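Local coordinates for protein transaminase (Bacillus megaterium, PDB 5G0A) that probably transfers amino groups between S-configured amines and carbonyl acceptors, using bound pyridoxal-5'-phosphate as the carrier, at residues R144-H149 and I235-Q240; S239-A245 and V436-R442; F353-A357 and S446-S450. All blocks are in the same frame, centred on the assembly; numbering follows the deposited sequence.

Contact 1: R144-H149 and I235-Q240. With PLP (pyridoxal-5'-phosphate), chain K.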
ATOM      1  N   ARG B 144     -14.939  11.803  -0.535  1.00 23.45           N
ATOM      2  CA  ARG B 144     -15.114  12.821  -1.583  1.00 24.87           C
ATOM      3  C   ARG B 144     -13.995  13.848  -1.552  1.00 26.28           C
ATOM      4  O   ARG B 144     -13.471  14.171  -0.489  1.00 24.37           O
ATOM      5  CB  ARG B 144     -16.469  13.557  -1.465  1.00 26.05           C
ATOM      6  CG  ARG B 144     -17.706  12.665  -1.645  1.00 23.77           C
ATOM      7  CD  ARG B 144     -18.189  12.045  -0.326  1.00 24.14           C
ATOM      8  NE  ARG B 144     -18.249  13.060   0.740  1.00 23.11           N
ATOM      9  CZ  ARG B 144     -19.204  13.983   0.861  1.00 23.77           C
ATOM     10  NH1 ARG B 144     -20.224  14.027  -0.007  1.00 25.60           N
ATOM     11  NH2 ARG B 144     -19.139  14.881   1.845  1.00 23.67           N
ATOM     12  N   GLU B 145     -13.679  14.397  -2.721  1.00 27.44           N
ATOM     13  CA  GLU B 145     -12.825  15.580  -2.825  1.00 27.83           C
ATOM     14  C   GLU B 145     -13.280  16.636  -1.807  1.00 28.91           C
ATOM     15  O   GLU B 145     -14.476  16.889  -1.684  1.00 27.92           O
ATOM     16  CB  GLU B 145     -12.873  16.176  -4.249  1.00 31.65           C
ATOM     17  CG  GLU B 145     -11.784  17.231  -4.442  1.00 36.17           C
ATOM     18  CD  GLU B 145     -11.895  18.078  -5.703  1.00 44.18           C
ATOM     19  OE1 GLU B 145     -12.985  18.166  -6.305  1.00 49.51           O
ATOM     20  OE2 GLU B 145     -10.863  18.670  -6.086  1.00 44.93           O
ATOM     21  N   HIS B 146     -12.309  17.220  -1.107  1.00 26.93           N
ATOM     22  CA  HIS B 146     -12.487  18.261  -0.083  1.00 26.82           C
ATOM     23  C   HIS B 146     -13.071  17.806   1.256  1.00 26.21           C
ATOM     24  O   HIS B 146     -13.283  18.656   2.137  1.00 26.57           O
ATOM     25  CB  HIS B 146     -13.290  19.472  -0.596  1.00 28.99           C
ATOM     26  CG  HIS B 146     -12.831  19.994  -1.925  1.00 31.81           C
ATOM     27  ND1 HIS B 146     -11.503  20.171  -2.243  1.00 35.09           N
ATOM     28  CD2 HIS B 146     -13.536  20.401  -3.007  1.00 33.04           C
ATOM     29  CE1 HIS B 146     -11.409  20.661  -3.471  1.00 33.31           C
ATOM     30  NE2 HIS B 146     -12.625  20.808  -3.954  1.00 37.02           N
ATOM     31  N   ASP B 147     -13.304  16.505   1.439  1.00 23.16           N
ATOM     32  CA  ASP B 147     -13.776  16.028   2.742  1.00 24.46           C
ATOM     33  C   ASP B 147     -12.648  16.162   3.752  1.00 25.16           C
ATOM     34  O   ASP B 147     -11.483  15.940   3.425  1.00 24.53           O
ATOM     35  CB  ASP B 147     -14.188  14.549   2.713  1.00 23.22           C
ATOM     36  CG  ASP B 147     -15.642  14.337   2.358  1.00 23.93           C
ATOM     37  OD1 ASP B 147     -16.303  15.284   1.887  1.00 25.17           O
ATOM     38  OD2 ASP B 147     -16.144  13.216   2.602  1.00 23.53           O
ATOM     39  N   TYR B 148     -13.036  16.492   4.977  1.00 23.90           N
ATOM     40  CA  TYR B 148     -12.143  16.414   6.138  1.00 24.15           C
ATOM     41  C   TYR B 148     -12.763  15.442   7.137  1.00 23.87           C
ATOM     42  O   TYR B 148     -13.925  15.613   7.538  1.00 24.36           O
ATOM     43  CB  TYR B 148     -11.927  17.795   6.768  1.00 23.83           C
ATOM     44  CG  TYR B 148     -10.917  17.704   7.908  1.00 24.30           C
ATOM     45  CD1 TYR B 148      -9.546  17.629   7.626  1.00 25.86           C
ATOM     46  CD2 TYR B 148     -11.331  17.609   9.240  1.00 25.86           C
ATOM     47  CE1 TYR B 148      -8.606  17.477   8.640  1.00 27.93           C
ATOM     48  CE2 TYR B 148     -10.389  17.485  10.281  1.00 25.80           C
ATOM     49  CZ  TYR B 148      -9.032  17.411   9.960  1.00 27.18           C
ATOM     50  OH  TYR B 148      -8.074  17.275  10.946  1.00 28.14           O
ATOM     51  N   HIS B 149     -12.008  14.406   7.508  1.00 21.73           N
ATOM     52  CA  HIS B 149     -12.490  13.416   8.444  1.00 22.35           C
ATOM     53  C   HIS B 149     -11.503  13.204   9.592  1.00 21.77           C
ATOM     54  O   HIS B 149     -11.626  12.246  10.337  1.00 23.51           O
ATOM     55  CB  HIS B 149     -12.814  12.075   7.732  1.00 22.24           C
ATOM     56  CG  HIS B 149     -13.941  12.187   6.752  1.00 21.96           C
ATOM     57  ND1 HIS B 149     -15.236  12.463   7.146  1.00 20.83           N
ATOM     58  CD2 HIS B 149     -13.973  12.071   5.398  1.00 23.13           C
ATOM     59  CE1 HIS B 149     -16.012  12.533   6.074  1.00 22.08           C
ATOM     60  NE2 HIS B 149     -15.272  12.288   5.003  1.00 23.71           N
ATOM     61  N   ILE B 235     -18.087   7.274   2.917  1.00 20.39           N
ATOM     62  CA  ILE B 235     -18.113   8.214   4.044  1.00 21.87           C
ATOM     63  C   ILE B 235     -18.362   9.625   3.534  1.00 21.83           C
ATOM     64  O   ILE B 235     -17.766  10.031   2.551  1.00 22.67           O
ATOM     65  CB  ILE B 235     -16.819   8.129   4.898  1.00 20.67           C
ATOM     66  CG1 ILE B 235     -16.982   8.981   6.167  1.00 22.83           C
ATOM     67  CG2 ILE B 235     -15.543   8.466   4.082  1.00 22.09           C
ATOM     68  CD1 ILE B 235     -15.897   8.725   7.199  1.00 22.78           C
ATOM     69  N   THR B 236     -19.233  10.376   4.222  1.00 21.52           N
ATOM     70  CA  THR B 236     -19.616  11.714   3.794  1.00 22.72           C
ATOM     71  C   THR B 236     -19.621  12.681   4.979  1.00 23.45           C
ATOM     72  O   THR B 236     -19.515  12.259   6.129  1.00 24.01           O
ATOM     73  CB  THR B 236     -21.051  11.747   3.203  1.00 24.39           C
ATOM     74  OG1 THR B 236     -21.992  11.338   4.205  1.00 24.97           O
ATOM     75  CG2 THR B 236     -21.165  10.835   1.961  1.00 23.95           C
ATOM     76  N   GLU B 237     -19.736  13.976   4.676  1.00 24.48           N
ATOM     77  CA  GLU B 237     -20.142  15.008   5.642  1.00 26.62           C
ATOM     78  C   GLU B 237     -21.320  15.655   4.939  1.00 28.52           C
ATOM     79  O   GLU B 237     -21.228  15.935   3.734  1.00 27.92           O
ATOM     80  CB  GLU B 237     -19.086  16.105   5.790  1.00 29.44           C
ATOM     81  CG  GLU B 237     -17.676  15.704   6.176  1.00 31.04           C
ATOM     82  CD  GLU B 237     -16.732  16.892   6.088  1.00 31.25           C
ATOM     83  OE1 GLU B 237     -16.848  17.810   6.944  1.00 30.59           O
ATOM     84  OE2 GLU B 237     -15.912  16.947   5.144  1.00 29.09           O
ATOM     85  N   VAL B 238     -22.416  15.915   5.640  1.00 27.53           N
ATOM     86  CA  VAL B 238     -23.577  16.486   4.919  1.00 30.59           C
ATOM     87  C   VAL B 238     -23.286  17.921   4.516  1.00 31.93           C
ATOM     88  O   VAL B 238     -23.811  18.422   3.522  1.00 35.08           O
ATOM     89  CB  VAL B 238     -24.910  16.415   5.683  1.00 29.34           C
ATOM     90  CG1 VAL B 238     -25.296  14.978   5.996  1.00 32.00           C
ATOM     91  CG2 VAL B 238     -24.908  17.324   6.917  1.00 30.07           C
ATOM     92  N   SER B 239     -22.474  18.593   5.311  1.00 32.29           N
ATOM     93  CA  SER B 239     -21.961  19.887   4.944  1.00 35.11           C
ATOM     94  C   SER B 239     -20.479  19.777   5.199  1.00 38.09           C
ATOM     95  O   SER B 239     -20.068  19.501   6.335  1.00 39.75           O
ATOM     96  CB  SER B 239     -22.589  20.972   5.826  1.00 37.98           C
ATOM     97  OG  SER B 239     -22.040  22.242   5.545  1.00 39.68           O
ATOM     98  N   GLN B 240     -19.673  19.949   4.154  1.00 36.84           N
ATOM     99  CA  GLN B 240     -18.220  19.860   4.321  1.00 36.49           C
ATOM    100  C   GLN B 240     -17.795  20.987   5.247  1.00 39.89           C
ATOM    101  O   GLN B 240     -18.024  22.160   4.941  1.00 40.69           O
ATOM    102  CB  GLN B 240     -17.499  19.884   2.966  1.00 35.28           C
ATOM    103  CG  GLN B 240     -17.626  18.545   2.233  1.00 34.77           C
ATOM    104  CD  GLN B 240     -17.136  18.591   0.796  1.00 35.54           C
ATOM    105  OE1 GLN B 240     -17.420  19.543   0.049  1.00 35.82           O
ATOM    106  NE2 GLN B 240     -16.416  17.543   0.384  1.00 32.02           N
TER
HETATM  107  N1  PLP K1298     -14.472  14.893  11.108  1.00 22.01           N
HETATM  108  C2  PLP K1298     -14.959  16.134  10.874  1.00 23.29           C
HETATM  109  C2A PLP K1298     -16.081  16.329   9.877  1.00 24.59           C
HETATM  110  C3  PLP K1298     -14.449  17.287  11.654  1.00 25.42           C
HETATM  111  O3  PLP K1298     -14.930  18.527  11.491  1.00 27.98           O
HETATM  112  C4  PLP K1298     -13.382  17.054  12.640  1.00 25.67           C
HETATM  113  C4A PLP K1298     -12.859  18.209  13.494  1.00 30.20           C
HETATM  114  C5  PLP K1298     -12.912  15.653  12.757  1.00 23.64           C
HETATM  115  C6  PLP K1298     -13.465  14.656  11.966  1.00 23.42           C
HETATM  116  C5A PLP K1298     -11.768  15.266  13.683  1.00 24.74           C
HETATM  117  O4P PLP K1298     -12.025  15.529  15.046  1.00 24.58           O
HETATM  118  P   PLP K1298     -10.747  15.726  16.019  1.00 23.59           P
HETATM  119  O1P PLP K1298     -11.442  15.775  17.353  1.00 23.94           O
HETATM  120  O2P PLP K1298      -9.793  14.556  15.852  1.00 23.11           O
HETATM  121  O3P PLP K1298     -10.126  17.035  15.612  1.00 23.96           O
HETATM  122  O   HOH W   1     -14.480  19.268   4.571  1.00 31.94           O
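Glu237 reaches across to the loop that carries Tyr148 and His149, and nearly every atom of its side chain finds a partner there. Its CB lies 4.1 Å from Arg144 NH2, and CG packs against the imidazole, 3.6 Å from His149 CE1. Beyond CG the chain is extended (chi2 172°), which carries the carboxylate past His149 to the backbone of Tyr148. There OE1 comes 3.4 Å from PLP C2A, the methyl carbon of the cofactor, and also receives Gly241 N. OE2 takes a nearly straight bond from Tyr148 N (2.9 Å, 164°), the donor standing well above the carboxylate plane, and a water that also donates to His146 O. Within the loop Asp147 gathers the other polar groups. Its OD2 accepts from Arg144 NE, in a salt bridge lying in the guanidinium plane, and from His149 NE2, the two donors arriving from opposite faces of the carboxylate. OD1 uses its anti lone pair to receive Gln240 NE2 at 2.7 Å, and the same amide nitrogen reaches Glu145 O at 2.9 Å. Ile235 CD1 sits over the His149 ring, 3.9 Å from its centroid, a CH-pi contact covering one face, while NE2 to Asp147 and ND1 to Asp269 probably set the ring's rotation. Tyr148 turns a ring edge to the cofactor, CE2 being 3.8 Å from PLP C4. The case illustrates a general rule of enzyme pockets, that second-shell residues position the first shell: here adjacent strand ends and their loops contribute Tyr148, His149 and Glu237 to the PLP site of a class-III aminotransferase.

Contact 2: S239-A245 and V436-R442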
ATOM      1  N   SER B 239     -22.474  18.593   5.311  1.00 32.29           N
ATOM      2  CA  SER B 239     -21.961  19.887   4.944  1.00 35.11           C
ATOM      3  C   SER B 239     -20.479  19.777   5.199  1.00 38.09           C
ATOM      4  O   SER B 239     -20.068  19.501   6.335  1.00 39.75           O
ATOM      5  CB  SER B 239     -22.589  20.972   5.826  1.00 37.98           C
ATOM      6  OG  SER B 239     -22.040  22.242   5.545  1.00 39.68           O
ATOM      7  N   GLN B 240     -19.673  19.949   4.154  1.00 36.84           N
ATOM      8  CA  GLN B 240     -18.220  19.860   4.321  1.00 36.49           C
ATOM      9  C   GLN B 240     -17.795  20.987   5.247  1.00 39.89           C
ATOM     10  O   GLN B 240     -18.024  22.160   4.941  1.00 40.69           O
ATOM     11  CB  GLN B 240     -17.499  19.884   2.966  1.00 35.28           C
ATOM     12  CG  GLN B 240     -17.626  18.545   2.233  1.00 34.77           C
ATOM     13  CD  GLN B 240     -17.136  18.591   0.796  1.00 35.54           C
ATOM     14  OE1 GLN B 240     -17.420  19.543   0.049  1.00 35.82           O
ATOM     15  NE2 GLN B 240     -16.416  17.543   0.384  1.00 32.02           N
ATOM     16  N   GLY B 241     -17.224  20.610   6.396  1.00 39.25           N
ATOM     17  CA  GLY B 241     -16.928  21.543   7.486  1.00 39.45           C
ATOM     18  C   GLY B 241     -15.725  22.393   7.160  1.00 39.85           C
ATOM     19  O   GLY B 241     -15.864  23.533   6.711  1.00 43.32           O
ATOM     20  N   ALA B 242     -14.535  21.837   7.363  1.00 36.67           N
ATOM     21  CA  ALA B 242     -13.305  22.507   6.940  1.00 38.36           C
ATOM     22  C   ALA B 242     -13.343  22.812   5.438  1.00 40.76           C
ATOM     23  O   ALA B 242     -12.895  23.884   4.994  1.00 41.37           O
ATOM     24  CB  ALA B 242     -12.085  21.660   7.289  1.00 35.99           C
ATOM     25  N   GLY B 243     -13.905  21.883   4.662  1.00 39.42           N
ATOM     26  CA  GLY B 243     -14.013  22.049   3.197  1.00 40.27           C
ATOM     27  C   GLY B 243     -15.005  23.125   2.777  1.00 41.56           C
ATOM     28  O   GLY B 243     -15.003  23.567   1.615  1.00 37.43           O
ATOM     29  N   SER B 244     -15.873  23.517   3.713  1.00 41.21           N
ATOM     30  CA  SER B 244     -16.714  24.730   3.586  1.00 39.98           C
ATOM     31  C   SER B 244     -17.661  24.715   2.390  1.00 41.47           C
ATOM     32  O   SER B 244     -17.546  25.551   1.485  1.00 39.53           O
ATOM     33  CB  SER B 244     -15.844  25.996   3.545  1.00 38.61           C
ATOM     34  OG  SER B 244     -15.031  26.088   4.695  1.00 39.58           O
ATOM     35  N   ALA B 245     -18.594  23.764   2.396  1.00 40.78           N
ATOM     36  CA  ALA B 245     -19.503  23.564   1.269  1.00 41.16           C
ATOM     37  C   ALA B 245     -20.824  22.957   1.716  1.00 44.04           C
ATOM     38  O   ALA B 245     -20.892  22.242   2.720  1.00 45.78           O
ATOM     39  CB  ALA B 245     -18.847  22.708   0.193  1.00 42.61           C
ATOM     40  N   VAL B 436     -11.808  29.027   6.875  1.00 35.66           N
ATOM     41  CA  VAL B 436     -10.659  28.121   6.736  1.00 36.29           C
ATOM     42  C   VAL B 436     -10.173  28.031   5.288  1.00 35.99           C
ATOM     43  O   VAL B 436      -8.984  27.810   5.027  1.00 33.79           O
ATOM     44  CB  VAL B 436     -10.991  26.719   7.278  1.00 38.05           C
ATOM     45  CG1 VAL B 436     -11.311  26.800   8.757  1.00 42.78           C
ATOM     46  CG2 VAL B 436     -12.171  26.110   6.556  1.00 39.91           C
ATOM     47  N   MET B 437     -11.107  28.208   4.360  1.00 33.30           N
ATOM     48  CA  MET B 437     -10.832  28.194   2.927  1.00 36.93           C
ATOM     49  C   MET B 437     -10.680  29.646   2.469  1.00 37.36           C
ATOM     50  O   MET B 437     -11.215  30.555   3.107  1.00 39.55           O
ATOM     51  CB  MET B 437     -11.968  27.492   2.172  1.00 34.49           C
ATOM     52  CG  MET B 437     -12.089  25.999   2.460  1.00 35.73           C
ATOM     53  SD  MET B 437     -10.696  24.973   1.930  1.00 37.96           S
ATOM     54  CE  MET B 437      -9.858  24.609   3.474  1.00 36.69           C
ATOM     55  N   PRO B 438      -9.947  29.871   1.368  1.00 39.16           N
ATOM     56  CA  PRO B 438      -9.563  31.236   0.994  1.00 36.73           C
ATOM     57  C   PRO B 438     -10.704  32.120   0.477  1.00 39.08           C
ATOM     58  O   PRO B 438     -10.658  33.344   0.669  1.00 39.55           O
ATOM     59  CB  PRO B 438      -8.507  31.012  -0.098  1.00 37.03           C
ATOM     60  CG  PRO B 438      -8.871  29.696  -0.702  1.00 36.15           C
ATOM     61  CD  PRO B 438      -9.411  28.864   0.429  1.00 37.16           C
ATOM     62  N   ASN B 439     -11.708  31.520  -0.167  1.00 37.32           N
ATOM     63  CA  ASN B 439     -12.843  32.284  -0.720  1.00 38.93           C
ATOM     64  C   ASN B 439     -14.162  32.080   0.002  1.00 38.38           C
ATOM     65  O   ASN B 439     -15.215  32.458  -0.515  1.00 37.44           O
ATOM     66  CB  ASN B 439     -13.083  31.910  -2.193  1.00 38.14           C
ATOM     67  CG  ASN B 439     -11.836  32.003  -3.033  1.00 39.30           C
ATOM     68  OD1 ASN B 439     -11.196  33.052  -3.099  1.00 41.64           O
ATOM     69  ND2 ASN B 439     -11.482  30.899  -3.687  1.00 41.53           N
ATOM     70  N   THR B 440     -14.129  31.471   1.185  1.00 36.95           N
ATOM     71  CA  THR B 440     -15.367  31.034   1.795  1.00 34.63           C
ATOM     72  C   THR B 440     -15.301  31.247   3.283  1.00 36.60           C
ATOM     73  O   THR B 440     -14.423  30.720   3.950  1.00 34.57           O
ATOM     74  CB  THR B 440     -15.629  29.533   1.529  1.00 36.21           C
ATOM     75  OG1 THR B 440     -15.328  29.224   0.154  1.00 38.42           O
ATOM     76  CG2 THR B 440     -17.085  29.171   1.849  1.00 34.18           C
ATOM     77  N   MET B 441     -16.228  32.035   3.789  1.00 34.89           N
ATOM     78  CA  MET B 441     -16.383  32.199   5.217  1.00 37.19           C
ATOM     79  C   MET B 441     -17.064  30.988   5.797  1.00 33.00           C
ATOM     80  O   MET B 441     -17.927  30.407   5.155  1.00 30.82           O
ATOM     81  CB  MET B 441     -17.266  33.388   5.445  1.00 40.65           C
ATOM     82  CG  MET B 441     -16.798  34.515   4.570  1.00 44.61           C
ATOM     83  SD  MET B 441     -15.915  35.633   5.623  1.00 49.30           S
ATOM     84  CE  MET B 441     -17.420  36.420   6.170  1.00 42.28           C
ATOM     85  N   ARG B 442     -16.694  30.658   7.036  1.00 32.98           N
ATOM     86  CA  ARG B 442     -17.282  29.550   7.770  1.00 33.92           C
ATOM     87  C   ARG B 442     -17.578  30.104   9.161  1.00 32.79           C
ATOM     88  O   ARG B 442     -16.672  30.311   9.973  1.00 32.02           O
ATOM     89  CB  ARG B 442     -16.303  28.368   7.860  1.00 33.02           C
ATOM     90  CG  ARG B 442     -16.981  27.025   8.125  1.00 36.66           C
ATOM     91  CD  ARG B 442     -17.451  26.469   6.789  1.00 42.29           C
ATOM     92  NE  ARG B 442     -18.093  25.152   6.774  1.00 39.07           N
ATOM     93  CZ  ARG B 442     -19.411  24.964   6.789  1.00 39.66           C
ATOM     94  NH1 ARG B 442     -20.238  26.007   6.909  1.00 39.84           N
ATOM     95  NH2 ARG B 442     -19.908  23.736   6.693  1.00 39.13           N
TER
HETATM   96  O   HOH W   2     -13.971  28.497   5.161  1.00 33.58           O
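Arg442 reaches from its strand into the loop 239-245 and makes three hydrogen bonds with it. The strongest runs from NE to Gly241 O, 2.8 Å long with an angle of 152°; the donor lies in the carbonyl plane, on a lone pair, and the oxygen lies in the plane of the guanidinium. That oxygen also receives Ser244 N, closing the type I turn from Gly241 to Ser244. NH2 adds two weak bonds, to Ser239 OG at 2.8 Å and to Gln240 O at 3.0 Å, while the same serine hydroxyl donates to Ala245 O. Arg442 has its CG anti to the backbone N (chi1 -158°) and bends at chi2, which lays Arg442 CD 3.2 Å from Ser244 OG. A water joins the segments as well: it lies 2.7 Å from Ser244 OG, accepts from Met437 N and donates to Thr440 O. Further out the packing is apolar, with Thr440 CG2 resting 3.8 Å from Ser244 CB. A buried cation thus spends its N-H groups here on neutral acceptors, two of them main-chain carbonyls, so its positive charge is probably offset by dipoles within this loop.

Contact 3: F353-A357 and S446-S450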
ATOM      1  N   PHE B 353     -31.522  23.731  23.335  1.00 29.54           N
ATOM      2  CA  PHE B 353     -30.507  24.384  22.509  1.00 30.23           C
ATOM      3  C   PHE B 353     -30.690  24.120  21.008  1.00 28.88           C
ATOM      4  O   PHE B 353     -30.321  24.953  20.184  1.00 28.69           O
ATOM      5  CB  PHE B 353     -29.103  23.900  22.896  1.00 32.47           C
ATOM      6  CG  PHE B 353     -28.490  24.636  24.053  1.00 36.70           C
ATOM      7  CD1 PHE B 353     -29.119  24.668  25.293  1.00 38.96           C
ATOM      8  CD2 PHE B 353     -27.259  25.265  23.911  1.00 37.63           C
ATOM      9  CE1 PHE B 353     -28.542  25.344  26.366  1.00 38.96           C
ATOM     10  CE2 PHE B 353     -26.685  25.949  24.973  1.00 39.37           C
ATOM     11  CZ  PHE B 353     -27.332  25.983  26.205  1.00 39.54           C
ATOM     12  N   VAL B 354     -31.205  22.944  20.666  1.00 28.04           N
ATOM     13  CA  VAL B 354     -31.378  22.608  19.251  1.00 29.06           C
ATOM     14  C   VAL B 354     -32.400  23.560  18.628  1.00 31.48           C
ATOM     15  O   VAL B 354     -32.159  24.165  17.574  1.00 28.84           O
ATOM     16  CB  VAL B 354     -31.741  21.117  19.045  1.00 30.89           C
ATOM     17  CG1 VAL B 354     -32.141  20.851  17.602  1.00 29.87           C
ATOM     18  CG2 VAL B 354     -30.585  20.211  19.480  1.00 32.58           C
ATOM     19  N   GLU B 355     -33.509  23.750  19.340  1.00 32.11           N
ATOM     20  CA  GLU B 355     -34.540  24.688  18.918  1.00 36.22           C
ATOM     21  C   GLU B 355     -34.014  26.132  18.886  1.00 35.01           C
ATOM     22  O   GLU B 355     -34.277  26.880  17.929  1.00 35.85           O
ATOM     23  CB  GLU B 355     -35.763  24.516  19.822  1.00 39.65           C
ATOM     24  CG  GLU B 355     -36.513  23.192  19.612  1.00 41.38           C
ATOM     25  CD  GLU B 355     -35.816  21.962  20.185  1.00 45.40           C
ATOM     26  OE1 GLU B 355     -35.080  22.065  21.191  1.00 43.16           O
ATOM     27  OE2 GLU B 355     -36.012  20.865  19.628  1.00 52.71           O
ATOM     28  N   GLN B 356     -33.220  26.517  19.895  1.00 34.82           N
ATOM     29  CA  GLN B 356     -32.554  27.820  19.911  1.00 33.36           C
ATOM     30  C   GLN B 356     -31.664  28.051  18.678  1.00 33.04           C
ATOM     31  O   GLN B 356     -31.609  29.148  18.131  1.00 34.66           O
ATOM     32  CB  GLN B 356     -31.702  28.002  21.177  1.00 34.62           C
ATOM     33  CG  GLN B 356     -32.468  28.267  22.462  1.00 36.91           C
ATOM     34  CD  GLN B 356     -31.532  28.530  23.647  1.00 36.39           C
ATOM     35  OE1 GLN B 356     -31.555  27.804  24.642  1.00 44.03           O
ATOM     36  NE2 GLN B 356     -30.698  29.549  23.532  1.00 36.02           N
ATOM     37  N   ALA B 357     -30.943  27.006  18.262  1.00 31.96           N
ATOM     38  CA  ALA B 357     -30.030  27.101  17.130  1.00 30.13           C
ATOM     39  C   ALA B 357     -30.794  27.297  15.818  1.00 28.80           C
ATOM     40  O   ALA B 357     -30.389  28.090  14.997  1.00 30.88           O
ATOM     41  CB  ALA B 357     -29.166  25.847  17.041  1.00 30.32           C
ATOM     42  N   SER B 446     -21.910  29.609  19.616  1.00 27.38           N
ATOM     43  CA  SER B 446     -22.600  28.628  20.456  1.00 26.62           C
ATOM     44  C   SER B 446     -24.072  28.611  20.064  1.00 26.47           C
ATOM     45  O   SER B 446     -24.579  29.598  19.503  1.00 29.09           O
ATOM     46  CB  SER B 446     -22.414  28.965  21.935  1.00 27.63           C
ATOM     47  OG  SER B 446     -21.045  29.253  22.231  1.00 28.59           O
ATOM     48  N   LEU B 447     -24.752  27.508  20.332  1.00 26.96           N
ATOM     49  CA  LEU B 447     -26.152  27.354  19.949  1.00 29.51           C
ATOM     50  C   LEU B 447     -27.042  28.383  20.651  1.00 31.75           C
ATOM     51  O   LEU B 447     -28.078  28.789  20.101  1.00 31.84           O
ATOM     52  CB  LEU B 447     -26.654  25.952  20.252  1.00 28.10           C
ATOM     53  CG  LEU B 447     -25.796  24.797  19.677  1.00 28.60           C
ATOM     54  CD1 LEU B 447     -26.481  23.464  19.888  1.00 29.68           C
ATOM     55  CD2 LEU B 447     -25.492  25.051  18.208  1.00 30.68           C
ATOM     56  N   ASN B 448     -26.616  28.787  21.848  1.00 31.38           N
ATOM     57  CA  ASN B 448     -27.333  29.800  22.638  1.00 31.69           C
ATOM     58  C   ASN B 448     -26.810  31.242  22.484  1.00 32.31           C
ATOM     59  O   ASN B 448     -27.039  32.096  23.369  1.00 32.54           O
ATOM     60  CB  ASN B 448     -27.355  29.379  24.116  1.00 30.55           C
ATOM     61  CG  ASN B 448     -25.972  29.391  24.746  1.00 33.18           C
ATOM     62  OD1 ASN B 448     -24.972  29.367  24.054  1.00 31.42           O
ATOM     63  ND2 ASN B 448     -25.919  29.442  26.076  1.00 32.84           N
ATOM     64  N   VAL B 449     -26.104  31.514  21.384  1.00 29.32           N
ATOM     65  CA  VAL B 449     -25.557  32.845  21.094  1.00 30.27           C
ATOM     66  C   VAL B 449     -26.700  33.864  21.138  1.00 31.51           C
ATOM     67  O   VAL B 449     -27.827  33.548  20.778  1.00 30.17           O
ATOM     68  CB  VAL B 449     -24.783  32.903  19.745  1.00 29.80           C
ATOM     69  CG1 VAL B 449     -25.702  32.686  18.533  1.00 30.99           C
ATOM     70  CG2 VAL B 449     -24.000  34.208  19.599  1.00 29.56           C
ATOM     71  N   SER B 450     -26.413  35.050  21.652  1.00 31.35           N
ATOM     72  CA  SER B 450     -27.465  36.070  21.787  1.00 32.86           C
ATOM     73  C   SER B 450     -27.672  36.830  20.489  1.00 33.73           C
ATOM     74  O   SER B 450     -26.775  36.921  19.645  1.00 33.91           O
ATOM     75  CB  SER B 450     -27.118  37.044  22.925  1.00 30.31           C
ATOM     76  OG  SER B 450     -26.026  37.877  22.564  1.00 32.34           O
TER
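Phe353 lies alongside Asn448, ring and amide planes 32° apart and both side chains pointing the same way, with ring atom CE2 3.5 Å from Asn448 CG. The arrangement sets the first turn of helix 353-374 against a type I beta turn, Ser446 to Val449, that leads into helix 451-468. Asn448 has its CG between the backbone N and the carbonyl carbon (chi1 67°), a rotamer that swings the amide along the phenyl group. The side chains of Phe353 and Leu447, the other central turn residue, cross at about a right angle: Leu447 CB meets the ring edge, 3.8 Å from Phe353 CD2. Helix 335-350 supplies Val347 and Met348 as further neighbours of Phe353. With an alanine here, the Leu447 methylene and the flank of the Asn448 amide would probably lose their partner, leaving a gap beside the turn and the amide freer to rotate. Nearly one helical turn on, Gln356 leans its CB toward the turn, 3.9 Å from Leu447 O. The example shows a helix start seated by van der Waals contact with a turn. One branch of the leucine completes the fit, Leu447 CD2 touching Ala357 CB at 3.9 Å.

Contacts 1 and 2 are neighbours, their centres 11 Å apart; they share Ser239 and Gln240 and touch where Tyr148 CB meets Ala242 CB at 3.9 Å. The loop after strand 231-236 leaves the seven-stranded sheet beside strand 140-144 and meets strand 440-443 of the three-stranded antiparallel sheet. Contact 3 is more remote, centred 24 Å from contact 1 and 21 Å from contact 2, yet its segment 446-450 begins soon after that last strand. Along the chain contact 1 closes before contact 2 opens, whereas contacts 2 and 3 alternate their segments. The cofactor-bearing sheet is thereby tied to late-sequence elements, which in turn pack on helix 353-374.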